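Lipoprotein (Bacteroides vulgatus, PDB 3U6G) is of unknown function, an immunoglobulin-like beta-sandwich lipoprotein whose family resemblance to PLAT/LH2 and C2 domains hints at calcium binding. Local coordinates at residues I12-S17 / I90-Y95; V25-G30 / M72-S77; N102-E107 / E117-S122. All blocks are in the same frame, centred on the assembly; numbering follows the deposited sequence.

Contact 1: I12-S17 / I90-Y95; sequences IVIQQS and ITVIGY
Ile12 and Val92 meet methyl to methyl on the packed side of this antiparallel pair, Ile12 CG2 lying 3.7 Å from Val92 CG1. Val92 holds CG1 anti to its backbone N (chi1 -176°), which turns that methyl toward Ile12, and both its methyls lie beside CG1 of Ile14, whose side chain runs alongside and points the same way. At one end the CD1 of Ile12 rests over Gly94, 3.9 Å from its bare CA; at the other, Ile90 CD1 folds back to 3.6 Å from Gln16 CB. Branched aliphatic residues suit this face because it looks into an immunoglobulin-like beta sandwich: Ile14 reaches Val27 and Cys74 there, and Val92 reaches Phe119 and Val121. Four backbone hydrogen bonds join Val13 to Ile93 and Gln15 to Thr91, all close to straight, the N of Thr91 meeting O of Gln15 at 2.9 Å. The reverse face is more polar, yet one part of it is locally packed: Val13 CG2 approaches the Tyr95 ring obliquely, 3.6 Å from CE1, while Ile93 CG2 sits 3.3 Å above the plane of that ring, toward its rim. Lys11 adds a cation-pi contact. The loose end lies at Gln15, Thr91 and Ser17. Gln15 is exposed, its NE2 making a weak hydrogen bond to Thr60 OG1, and a water makes only weak hydrogen bonds to Gln15 O, Ser17 OG and Thr91 OG1.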
ATOM      1  N   ILE A  12       5.131   2.540 -11.363  1.00 13.70           N
ATOM      2  CA  ILE A  12       4.932   1.111 -11.223  1.00 13.93           C
ATOM      3  C   ILE A  12       4.253   0.579 -12.470  1.00 14.64           C
ATOM      4  O   ILE A  12       3.267   1.123 -12.928  1.00 15.84           O
ATOM      5  CB  ILE A  12       4.024   0.798 -10.002  1.00 16.16           C
ATOM      6  CG1 ILE A  12       4.738   1.165  -8.701  1.00 20.01           C
ATOM      7  CG2 ILE A  12       3.556  -0.668  -9.999  1.00 19.40           C
ATOM      8  CD1 ILE A  12       5.792   0.199  -8.243  1.00 23.21           C
ATOM      9  N   VAL A  13       4.810  -0.495 -13.010  1.00 14.75           N
ATOM     10  CA  VAL A  13       4.198  -1.222 -14.103  1.00 15.03           C
ATOM     11  C   VAL A  13       3.864  -2.620 -13.618  1.00 15.86           C
ATOM     12  O   VAL A  13       4.689  -3.265 -12.984  1.00 17.11           O
ATOM     13  CB  VAL A  13       5.152  -1.330 -15.309  1.00 17.31           C
ATOM     14  CG1 VAL A  13       4.566  -2.309 -16.361  1.00 22.19           C
ATOM     15  CG2 VAL A  13       5.379   0.034 -15.915  1.00 16.72           C
ATOM     16  N   ILE A  14       2.644  -3.077 -13.908  1.00 17.03           N
ATOM     17  CA  ILE A  14       2.230  -4.438 -13.567  1.00 17.20           C
ATOM     18  C   ILE A  14       1.835  -5.181 -14.832  1.00 17.79           C
ATOM     19  O   ILE A  14       1.084  -4.658 -15.662  1.00 20.84           O
ATOM     20  CB  ILE A  14       1.036  -4.445 -12.578  1.00 20.24           C
ATOM     21  CG1 ILE A  14       1.398  -3.647 -11.322  1.00 22.73           C
ATOM     22  CG2 ILE A  14       0.655  -5.867 -12.231  1.00 22.24           C
ATOM     23  CD1 ILE A  14       0.241  -3.339 -10.414  1.00 28.76           C
ATOM     24  N   GLN A  15       2.365  -6.393 -14.982  1.00 19.90           N
ATOM     25  CA  GLN A  15       1.983  -7.266 -16.096  1.00 21.32           C
ATOM     26  C   GLN A  15       1.595  -8.628 -15.554  1.00 25.59           C
ATOM     27  O   GLN A  15       2.240  -9.132 -14.660  1.00 26.96           O
ATOM     28  CB  GLN A  15       3.148  -7.452 -17.059  1.00 25.49           C
ATOM     29  CG  GLN A  15       3.595  -6.180 -17.748  1.00 27.93           C
ATOM     30  CD  GLN A  15       4.654  -6.424 -18.805  1.00 33.14           C
ATOM     31  OE1 GLN A  15       5.717  -6.974 -18.519  1.00 37.19           O
ATOM     32  NE2 GLN A  15       4.371  -6.009 -20.036  1.00 44.24           N
ATOM     33  N   GLN A  16       0.562  -9.239 -16.116  1.00 25.11           N
ATOM     34  CA  GLN A  16       0.193 -10.587 -15.706  1.00 27.56           C
ATOM     35  C   GLN A  16       0.098 -11.482 -16.921  1.00 30.02           C
ATOM     36  O   GLN A  16      -0.133 -10.997 -18.019  1.00 25.73           O
ATOM     37  CB  GLN A  16      -1.136 -10.597 -14.947  1.00 25.82           C
ATOM     38  CG  GLN A  16      -2.310 -10.035 -15.734  1.00 27.00           C
ATOM     39  CD  GLN A  16      -3.642 -10.396 -15.122  1.00 24.29           C
ATOM     40  OE1 GLN A  16      -3.718 -11.226 -14.210  1.00 29.85           O
ATOM     41  NE2 GLN A  16      -4.711  -9.763 -15.614  1.00 31.08           N
ATOM     42  N   SER A  17       0.276 -12.785 -16.686  1.00 28.82           N
ATOM     43  CA  SER A  17       0.171 -13.809 -17.721  0.50 26.60           C
ATOM     44  C   SER A  17      -0.228 -15.134 -17.085  1.00 22.35           C
ATOM     45  O   SER A  17       0.005 -15.360 -15.893  1.00 26.76           O
ATOM     46  CB  SER A  17       1.506 -13.961 -18.462  0.50 25.05           C
ATOM     47  OG  SER A  17       2.580 -14.218 -17.565  0.50 19.94           O
ATOM     48  N   ILE A  90       2.990 -12.900 -12.454  1.00 25.10           N
ATOM     49  CA  ILE A  90       2.838 -11.467 -12.156  1.00 24.62           C
ATOM     50  C   ILE A  90       4.235 -10.864 -12.131  1.00 22.43           C
ATOM     51  O   ILE A  90       5.121 -11.394 -11.459  1.00 23.49           O
ATOM     52  CB  ILE A  90       2.168 -11.203 -10.775  1.00 24.62           C
ATOM     53  CG1 ILE A  90       0.684 -11.572 -10.812  1.00 29.47           C
ATOM     54  CG2 ILE A  90       2.329  -9.734 -10.352  1.00 28.50           C
ATOM     55  CD1 ILE A  90      -0.203 -10.549 -11.501  1.00 33.84           C
ATOM     56  N   THR A  91       4.424  -9.780 -12.885  1.00 20.25           N
ATOM     57  CA  THR A  91       5.631  -8.967 -12.799  1.00 18.24           C
ATOM     58  C   THR A  91       5.249  -7.547 -12.381  1.00 16.91           C
ATOM     59  O   THR A  91       4.334  -6.954 -12.951  1.00 19.76           O
ATOM     60  CB  THR A  91       6.359  -8.892 -14.136  1.00 20.68           C
ATOM     61  OG1 THR A  91       6.703 -10.210 -14.576  1.00 23.98           O
ATOM     62  CG2 THR A  91       7.627  -8.044 -14.017  1.00 21.68           C
ATOM     63  N   VAL A  92       5.923  -7.027 -11.365  1.00 18.67           N
ATOM     64  CA  VAL A  92       5.727  -5.643 -10.937  1.00 18.37           C
ATOM     65  C   VAL A  92       7.088  -4.957 -10.925  1.00 16.71           C
ATOM     66  O   VAL A  92       8.016  -5.433 -10.271  1.00 18.93           O
ATOM     67  CB  VAL A  92       5.093  -5.555  -9.542  1.00 20.59           C
ATOM     68  CG1 VAL A  92       4.811  -4.095  -9.195  1.00 19.91           C
ATOM     69  CG2 VAL A  92       3.812  -6.382  -9.472  1.00 20.66           C
ATOM     70  N   ILE A  93       7.217  -3.862 -11.672  1.00 14.88           N
ATOM     71  CA  ILE A  93       8.487  -3.177 -11.825  1.00 14.78           C
ATOM     72  C   ILE A  93       8.318  -1.762 -11.302  1.00 14.60           C
ATOM     73  O   ILE A  93       7.346  -1.079 -11.618  1.00 14.89           O
ATOM     74  CB  ILE A  93       8.974  -3.127 -13.292  1.00 15.09           C
ATOM     75  CG1 ILE A  93       8.954  -4.511 -13.939  1.00 17.71           C
ATOM     76  CG2 ILE A  93      10.389  -2.501 -13.358  1.00 17.51           C
ATOM     77  CD1 ILE A  93       9.151  -4.494 -15.461  1.00 18.02           C
ATOM     78  N   GLY A  94       9.267  -1.340 -10.482  1.00 15.06           N
ATOM     79  CA  GLY A  94       9.306   0.017  -9.953  1.00 14.38           C
ATOM     80  C   GLY A  94      10.442   0.802 -10.586  1.00 12.88           C
ATOM     81  O   GLY A  94      11.562   0.296 -10.699  1.00 15.36           O
ATOM     82  N   TYR A  95      10.142   2.038 -10.983  1.00 13.31           N
ATOM     83  CA  TYR A  95      11.091   2.919 -11.656  1.00 13.27           C
ATOM     84  C   TYR A  95      11.148   4.280 -10.992  1.00 13.17           C
ATOM     85  O   TYR A  95      10.165   4.747 -10.411  1.00 14.16           O
ATOM     86  CB  TYR A  95      10.698   3.182 -13.113  1.00 13.79           C
ATOM     87  CG  TYR A  95      10.308   1.994 -13.945  1.00 14.32           C
ATOM     88  CD1 TYR A  95       9.054   1.432 -13.815  1.00 13.90           C
ATOM     89  CD2 TYR A  95      11.182   1.466 -14.905  1.00 14.41           C
ATOM     90  CE1 TYR A  95       8.670   0.366 -14.584  1.00 14.79           C
ATOM     91  CE2 TYR A  95      10.790   0.389 -15.692  1.00 15.64           C
ATOM     92  CZ  TYR A  95       9.531  -0.162 -15.516  1.00 14.63           C
ATOM     93  OH  TYR A  95       9.082  -1.233 -16.267  1.00 17.04           O
TER
HETATM   94  O   HOH W   1       3.900 -11.366 -16.273  1.00 39.34           O

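Contact 2: V25-G30 / M72-S77; sequences VSVSIG and MTCAGS
Ile29 stands between Cys74 and Met72, offering a different branch to each. Its CG1 lies 3.9 Å from SG of Cys74, while CG2, anti to the backbone N, meets the terminal CE of Met72 at 3.7 Å. The extended Met72 chain (selenomethionine here, standing in for methionine) crosses the isoleucine at a slant and carries CE out to it. Cys74 also turns its sulfur anti to the backbone N (chi1 175°), where SG, a compact apolar group, touches CB of Val27 as well as Ile29. An alanine in place of Ile29 would probably take away one side of the packing round CE of Met72 and SG of Cys74 and open a gap there. Opposite Val27 is Gly76, where a side chain would crowd CG1 of the valine. The other face carries small residues, Ser26, Ser28, Ala75 and Ser77. Six backbone hydrogen bonds tie the strands in antiparallel register; Gly30 O takes the N-H of Thr73 at 2.8 Å. In the modelled conformer of Thr73, a water bridges its OG1 and Ser28 O. Strands 52-55 and 115-122 flank the pair within the sheet, strand 10-18 packs on its apolar face through Ile14, and the small-residue face lies against the second subunit, with Ser28 on Gly30 of that chain.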
ATOM      1  N   VAL A  25      -6.663 -10.492  -9.184  1.00 19.38           N
ATOM      2  CA  VAL A  25      -5.473  -9.745  -8.805  1.00 18.43           C
ATOM      3  C   VAL A  25      -5.868  -8.296  -8.563  1.00 17.43           C
ATOM      4  O   VAL A  25      -6.384  -7.631  -9.463  1.00 20.58           O
ATOM      5  CB  VAL A  25      -4.396  -9.787  -9.907  1.00 18.75           C
ATOM      6  CG1 VAL A  25      -3.138  -9.090  -9.411  1.00 21.74           C
ATOM      7  CG2 VAL A  25      -4.103 -11.243 -10.327  1.00 22.52           C
ATOM      8  N   SER A  26      -5.658  -7.824  -7.345  1.00 19.92           N
ATOM      9  CA  SER A  26      -5.989  -6.459  -6.960  0.50 19.30           C
ATOM     10  C   SER A  26      -4.739  -5.762  -6.458  1.00 20.55           C
ATOM     11  O   SER A  26      -3.907  -6.400  -5.821  1.00 21.69           O
ATOM     12  CB  SER A  26      -7.054  -6.472  -5.867  0.50 20.73           C
ATOM     13  OG  SER A  26      -8.281  -6.944  -6.382  0.50 22.12           O
ATOM     14  N   VAL A  27      -4.615  -4.463  -6.733  1.00 16.49           N
ATOM     15  CA  VAL A  27      -3.492  -3.693  -6.226  1.00 17.34           C
ATOM     16  C   VAL A  27      -3.954  -2.366  -5.627  1.00 16.01           C
ATOM     17  O   VAL A  27      -4.978  -1.821  -6.026  1.00 17.77           O
ATOM     18  CB  VAL A  27      -2.403  -3.424  -7.299  1.00 19.56           C
ATOM     19  CG1 VAL A  27      -1.827  -4.741  -7.835  1.00 23.61           C
ATOM     20  CG2 VAL A  27      -2.929  -2.501  -8.420  1.00 19.88           C
ATOM     21  N   SER A  28      -3.167  -1.918  -4.658  1.00 15.87           N
ATOM     22  CA  SER A  28      -3.292  -0.587  -4.084  0.50 17.23           C
ATOM     23  C   SER A  28      -1.954   0.113  -4.260  1.00 16.12           C
ATOM     24  O   SER A  28      -0.899  -0.449  -3.974  1.00 17.75           O
ATOM     25  CB  SER A  28      -3.685  -0.653  -2.616  0.50 20.36           C
ATOM     26  OG  SER A  28      -5.068  -0.948  -2.496  0.50 21.00           O
ATOM     27  N   ILE A  29      -2.009   1.331  -4.797  1.00 14.83           N
ATOM     28  CA  ILE A  29      -0.817   2.088  -5.144  1.00 15.46           C
ATOM     29  C   ILE A  29      -0.897   3.467  -4.498  1.00 14.38           C
ATOM     30  O   ILE A  29      -1.964   4.072  -4.440  1.00 15.46           O
ATOM     31  CB  ILE A  29      -0.684   2.220  -6.678  1.00 17.29           C
ATOM     32  CG1 ILE A  29      -0.414   0.840  -7.281  1.00 18.07           C
ATOM     33  CG2 ILE A  29       0.409   3.250  -7.059  1.00 17.44           C
ATOM     34  CD1 ILE A  29      -0.649   0.763  -8.771  1.00 21.31           C
ATOM     35  N   GLY A  30       0.216   3.905  -3.932  1.00 13.96           N
ATOM     36  CA  GLY A  30       0.311   5.239  -3.405  1.00 15.36           C
ATOM     37  C   GLY A  30       1.747   5.687  -3.366  1.00 14.11           C
ATOM     38  O   GLY A  30       2.670   4.909  -3.562  1.00 16.52           O
HETATM   39  N   MSE A  72       7.096   5.537  -3.864  1.00 13.96           N
HETATM   40  CA  MSE A  72       5.881   4.972  -4.418  1.00 13.07           C
HETATM   41  C   MSE A  72       5.863   3.491  -4.055  1.00 13.17           C
HETATM   42  O   MSE A  72       6.905   2.851  -4.018  1.00 16.18           O
HETATM   43  CB  MSE A  72       5.799   5.174  -5.944  1.00 16.86           C
HETATM   44  CG  MSE A  72       4.355   5.007  -6.652  1.00 22.03           C
HETATM   45 SE   MSE A  72       4.597   5.053  -8.465  0.75 19.63          SE
HETATM   46  CE  MSE A  72       2.760   5.418  -8.898  1.00 25.68           C
ATOM     47  N   THR A  73       4.675   2.988  -3.751  1.00 13.69           N
ATOM     48  CA  THR A  73       4.451   1.606  -3.302  0.50 15.25           C
ATOM     49  C   THR A  73       3.297   0.965  -4.034  1.00 14.68           C
ATOM     50  O   THR A  73       2.336   1.657  -4.385  1.00 15.92           O
ATOM     51  CB  THR A  73       4.022   1.574  -1.823  0.50 16.57           C
ATOM     52  OG1 THR A  73       2.864   2.412  -1.623  0.50 19.42           O
ATOM     53  CG2 THR A  73       5.141   2.045  -0.944  0.50 18.55           C
ATOM     54  N   CYS A  74       3.364  -0.349  -4.225  1.00 15.11           N
ATOM     55  CA  CYS A  74       2.287  -1.129  -4.787  1.00 15.45           C
ATOM     56  C   CYS A  74       2.162  -2.377  -3.934  1.00 16.69           C
ATOM     57  O   CYS A  74       3.140  -3.130  -3.787  1.00 18.71           O
ATOM     58  CB  CYS A  74       2.604  -1.513  -6.238  1.00 18.66           C
ATOM     59  SG  CYS A  74       1.380  -2.610  -7.008  1.00 19.40           S
ATOM     60  N   ALA A  75       0.982  -2.555  -3.350  1.00 15.49           N
ATOM     61  CA  ALA A  75       0.632  -3.762  -2.593  1.00 17.20           C
ATOM     62  C   ALA A  75      -0.461  -4.499  -3.321  1.00 17.73           C
ATOM     63  O   ALA A  75      -1.427  -3.911  -3.781  1.00 20.90           O
ATOM     64  CB  ALA A  75       0.174  -3.413  -1.168  1.00 21.39           C
ATOM     65  N   GLY A  76      -0.316  -5.806  -3.435  1.00 19.39           N
ATOM     66  CA  GLY A  76      -1.278  -6.582  -4.179  1.00 22.03           C
ATOM     67  C   GLY A  76      -1.715  -7.863  -3.509  1.00 19.27           C
ATOM     68  O   GLY A  76      -1.047  -8.388  -2.627  1.00 18.18           O
ATOM     69  N   SER A  77      -2.869  -8.339  -3.959  1.00 18.99           N
ATOM     70  CA  SER A  77      -3.326  -9.660  -3.562  0.50 17.18           C
ATOM     71  C   SER A  77      -3.715 -10.446  -4.787  1.00 19.47           C
ATOM     72  O   SER A  77      -4.201  -9.910  -5.788  1.00 17.64           O
ATOM     73  CB  SER A  77      -4.509  -9.606  -2.596  0.50 18.18           C
ATOM     74  OG  SER A  77      -5.656  -9.132  -3.258  0.50 19.07           O
TER
HETATM   75  O   HOH W   2       0.576   0.649  -1.500  1.00 33.09           O

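Contact 3: N102-E107 / E117-S122; sequences NRLEKE and ETFSVS
Asn102 ND2 is shared by two carbonyls, donating to Ser122 O at 2.8 Å and also to Lys124 O just beyond. The first bond is bent, 153° at the hydrogen, and the donor stands 32° out of the carbonyl plane of Ser122. An asparagine serves well here, since its short amide can hold backbone oxygens where the two strands are too far apart to pair. Strands 102-107 and 117-122 in fact face each other across the immunoglobulin-like sandwich, their axes 7.0 Å apart at the closest, and side chains fill the space. Val121 directs CG2 at CB of Asn102, 3.7 Å away. Leucine and phenylalanine supply the bulk needed farther along: Leu104 CD1 comes within 3.6 Å of Phe119 CB, CD2 approaches the ring obliquely, and the two side chains cross at about a right angle. The phenylalanine has CG between its backbone N and carbonyl carbon (chi1 61°), which carries the ring past Leu104 toward Val78 and Tyr108. Lys106 bends at chi2 and lays its aliphatic CE near CB of Phe119. On the outer side of strand 102-107, where charged residues suit an exposed surface, Arg103 is held by acids through separate nitrogens: NH2 forms a salt bridge with Glu100, and NH1 reaches OE2 of Glu105 at 2.9 Å on the syn side, though well out of the carboxylate plane.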
ATOM      1  N   ASN A 102      13.429  -1.535  -8.521  1.00 15.00           N
ATOM      2  CA  ASN A 102      13.060  -2.829  -7.931  1.00 14.99           C
ATOM      3  C   ASN A 102      12.118  -3.572  -8.864  1.00 15.08           C
ATOM      4  O   ASN A 102      11.493  -2.982  -9.744  1.00 18.43           O
ATOM      5  CB  ASN A 102      12.364  -2.645  -6.579  1.00 16.16           C
ATOM      6  CG  ASN A 102      13.317  -2.268  -5.490  1.00 17.87           C
ATOM      7  OD1 ASN A 102      14.322  -2.958  -5.249  1.00 20.61           O
ATOM      8  ND2 ASN A 102      13.035  -1.150  -4.827  1.00 18.81           N
ATOM      9  N   ARG A 103      12.044  -4.878  -8.669  1.00 16.32           N
ATOM     10  CA  ARG A 103      11.238  -5.733  -9.491  1.00 20.63           C
ATOM     11  C   ARG A 103      10.801  -6.908  -8.647  1.00 19.15           C
ATOM     12  O   ARG A 103      11.584  -7.475  -7.903  1.00 22.16           O
ATOM     13  CB  ARG A 103      12.064  -6.230 -10.686  1.00 21.67           C
ATOM     14  CG  ARG A 103      11.454  -7.394 -11.461  1.00 26.01           C
ATOM     15  CD  ARG A 103      12.350  -7.856 -12.578  1.00 21.76           C
ATOM     16  NE  ARG A 103      12.574  -6.839 -13.609  1.00 19.56           N
ATOM     17  CZ  ARG A 103      12.140  -6.907 -14.865  1.00 19.37           C
ATOM     18  NH1 ARG A 103      11.426  -7.936 -15.290  1.00 18.09           N
ATOM     19  NH2 ARG A 103      12.420  -5.924 -15.713  1.00 18.55           N
ATOM     20  N   LEU A 104       9.544  -7.282  -8.802  1.00 18.60           N
ATOM     21  CA  LEU A 104       9.020  -8.489  -8.208  1.00 22.56           C
ATOM     22  C   LEU A 104       8.569  -9.387  -9.349  1.00 18.43           C
ATOM     23  O   LEU A 104       7.902  -8.939 -10.286  1.00 22.22           O
ATOM     24  CB  LEU A 104       7.877  -8.125  -7.267  1.00 27.96           C
ATOM     25  CG  LEU A 104       6.956  -9.210  -6.727  1.00 34.86           C
ATOM     26  CD1 LEU A 104       6.704  -8.983  -5.244  1.00 36.05           C
ATOM     27  CD2 LEU A 104       5.651  -9.201  -7.522  1.00 38.38           C
ATOM     28  N   GLU A 105       8.965 -10.649  -9.287  1.00 24.80           N
ATOM     29  CA  GLU A 105       8.472 -11.643 -10.215  1.00 24.43           C
ATOM     30  C   GLU A 105       7.867 -12.766  -9.392  1.00 26.30           C
ATOM     31  O   GLU A 105       8.498 -13.298  -8.490  1.00 25.27           O
ATOM     32  CB  GLU A 105       9.588 -12.146 -11.137  1.00 27.65           C
ATOM     33  CG  GLU A 105       9.556 -11.481 -12.525  1.00 28.72           C
ATOM     34  CD  GLU A 105      10.914 -11.280 -13.124  1.00 35.17           C
ATOM     35  OE1 GLU A 105      11.913 -11.823 -12.605  1.00 51.17           O
ATOM     36  OE2 GLU A 105      10.973 -10.566 -14.132  1.00 32.67           O
ATOM     37  N   LYS A 106       6.620 -13.093  -9.709  1.00 22.93           N
ATOM     38  CA  LYS A 106       5.868 -14.076  -8.968  1.00 27.31           C
ATOM     39  C   LYS A 106       5.252 -15.064  -9.934  1.00 24.07           C
ATOM     40  O   LYS A 106       4.788 -14.683 -11.014  1.00 26.44           O
ATOM     41  CB  LYS A 106       4.749 -13.391  -8.189  1.00 30.05           C
ATOM     42  CG  LYS A 106       5.215 -12.434  -7.099  1.00 31.27           C
ATOM     43  CD  LYS A 106       5.732 -13.196  -5.904  1.00 35.54           C
ATOM     44  CE  LYS A 106       6.178 -12.276  -4.784  1.00 40.35           C
ATOM     45  NZ  LYS A 106       6.699 -13.055  -3.633  1.00 49.82           N
ATOM     46  N   GLU A 107       5.245 -16.326  -9.519  1.00 27.58           N
ATOM     47  CA  GLU A 107       4.567 -17.385 -10.234  1.00 29.79           C
ATOM     48  C   GLU A 107       3.662 -18.120  -9.252  1.00 24.48           C
ATOM     49  O   GLU A 107       4.116 -18.548  -8.189  1.00 30.23           O
ATOM     50  CB  GLU A 107       5.601 -18.355 -10.757  1.00 30.21           C
ATOM     51  CG  GLU A 107       5.020 -19.560 -11.478  1.00 32.73           C
ATOM     52  CD  GLU A 107       4.514 -19.184 -12.839  1.00 26.22           C
ATOM     53  OE1 GLU A 107       5.065 -18.206 -13.393  1.00 32.46           O
ATOM     54  OE2 GLU A 107       3.594 -19.853 -13.365  1.00 39.67           O
ATOM     55  N   GLU A 117      -2.529 -14.987  -1.802  1.00 18.94           N
ATOM     56  CA  GLU A 117      -1.152 -14.566  -1.658  1.00 20.33           C
ATOM     57  C   GLU A 117      -1.094 -13.057  -1.777  1.00 19.69           C
ATOM     58  O   GLU A 117      -1.976 -12.448  -2.370  1.00 21.13           O
ATOM     59  CB  GLU A 117      -0.281 -15.206  -2.731  1.00 21.48           C
ATOM     60  CG  GLU A 117      -0.334 -16.731  -2.729  1.00 24.64           C
ATOM     61  CD  GLU A 117       0.371 -17.363  -1.540  1.00 28.37           C
ATOM     62  OE1 GLU A 117       1.180 -16.682  -0.878  1.00 35.25           O
ATOM     63  OE2 GLU A 117       0.143 -18.565  -1.293  1.00 34.16           O
ATOM     64  N   THR A 118      -0.058 -12.462  -1.205  1.00 18.35           N
ATOM     65  CA  THR A 118       0.102 -11.015  -1.264  1.00 17.30           C
ATOM     66  C   THR A 118       1.524 -10.662  -1.672  1.00 18.71           C
ATOM     67  O   THR A 118       2.442 -11.482  -1.564  1.00 20.59           O
ATOM     68  CB  THR A 118      -0.258 -10.356   0.094  1.00 21.63           C
ATOM     69  OG1 THR A 118       0.665 -10.769   1.120  1.00 24.22           O
ATOM     70  CG2 THR A 118      -1.685 -10.697   0.496  1.00 22.12           C
ATOM     71  N   PHE A 119       1.700  -9.428  -2.121  1.00 20.82           N
ATOM     72  CA  PHE A 119       3.008  -8.958  -2.499  1.00 21.15           C
ATOM     73  C   PHE A 119       3.094  -7.470  -2.301  1.00 22.11           C
ATOM     74  O   PHE A 119       2.060  -6.778  -2.209  1.00 19.68           O
ATOM     75  CB  PHE A 119       3.319  -9.340  -3.947  1.00 23.68           C
ATOM     76  CG  PHE A 119       2.374  -8.745  -4.977  1.00 23.17           C
ATOM     77  CD1 PHE A 119       2.506  -7.423  -5.389  1.00 25.01           C
ATOM     78  CD2 PHE A 119       1.388  -9.530  -5.571  1.00 26.29           C
ATOM     79  CE1 PHE A 119       1.642  -6.885  -6.346  1.00 24.70           C
ATOM     80  CE2 PHE A 119       0.530  -9.003  -6.525  1.00 29.19           C
ATOM     81  CZ  PHE A 119       0.654  -7.676  -6.916  1.00 27.61           C
ATOM     82  N   SER A 120       4.326  -6.980  -2.240  1.00 20.52           N
ATOM     83  CA  SER A 120       4.566  -5.553  -2.136  1.00 19.89           C
ATOM     84  C   SER A 120       5.874  -5.209  -2.811  1.00 19.61           C
ATOM     85  O   SER A 120       6.836  -5.961  -2.721  1.00 24.08           O
ATOM     86  CB  SER A 120       4.613  -5.106  -0.665  1.00 27.76           C
ATOM     87  OG  SER A 120       4.670  -3.692  -0.546  1.00 39.59           O
ATOM     88  N   VAL A 121       5.886  -4.078  -3.497  1.00 20.11           N
ATOM     89  CA  VAL A 121       7.123  -3.524  -4.027  1.00 21.04           C
ATOM     90  C   VAL A 121       7.074  -2.014  -3.956  1.00 19.02           C
ATOM     91  O   VAL A 121       6.012  -1.407  -4.058  1.00 20.79           O
ATOM     92  CB  VAL A 121       7.406  -4.008  -5.466  1.00 23.32           C
ATOM     93  CG1 VAL A 121       6.402  -3.478  -6.425  1.00 26.53           C
ATOM     94  CG2 VAL A 121       8.846  -3.648  -5.894  1.00 27.81           C
ATOM     95  N   SER A 122       8.235  -1.406  -3.764  1.00 17.81           N
ATOM     96  CA  SER A 122       8.313   0.038  -3.727  1.00 16.88           C
ATOM     97  C   SER A 122       9.514   0.525  -4.507  1.00 15.78           C
ATOM     98  O   SER A 122      10.344  -0.272  -4.977  1.00 18.26           O
ATOM     99  CB  SER A 122       8.415   0.514  -2.280  1.00 19.93           C
ATOM    100  OG  SER A 122       9.724   0.326  -1.793  1.00 21.88           O
TER

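The three contacts share one curled antiparallel sheet and enclose a common apolar interior. Contacts 1 and 2 have centres about 10 Å apart and meet across it, with Ile14 CD1 3.6 Å from Val27 CG1. Contact 3 lies about 8 Å from contact 1 and about 10 Å from contact 2, centre to centre, and joins them: strand 99-109 pairs with strand 87-96 of contact 1, and strand 115-122 with strand 71-80 of contact 2. Gly76 N and Phe119 O, 2.8 Å apart, probably form one hydrogen bond of the second pairing. Inside, Val92 CG1 and Val121 CG1 approach to 3.3 Å, bringing contacts 1 and 3 together.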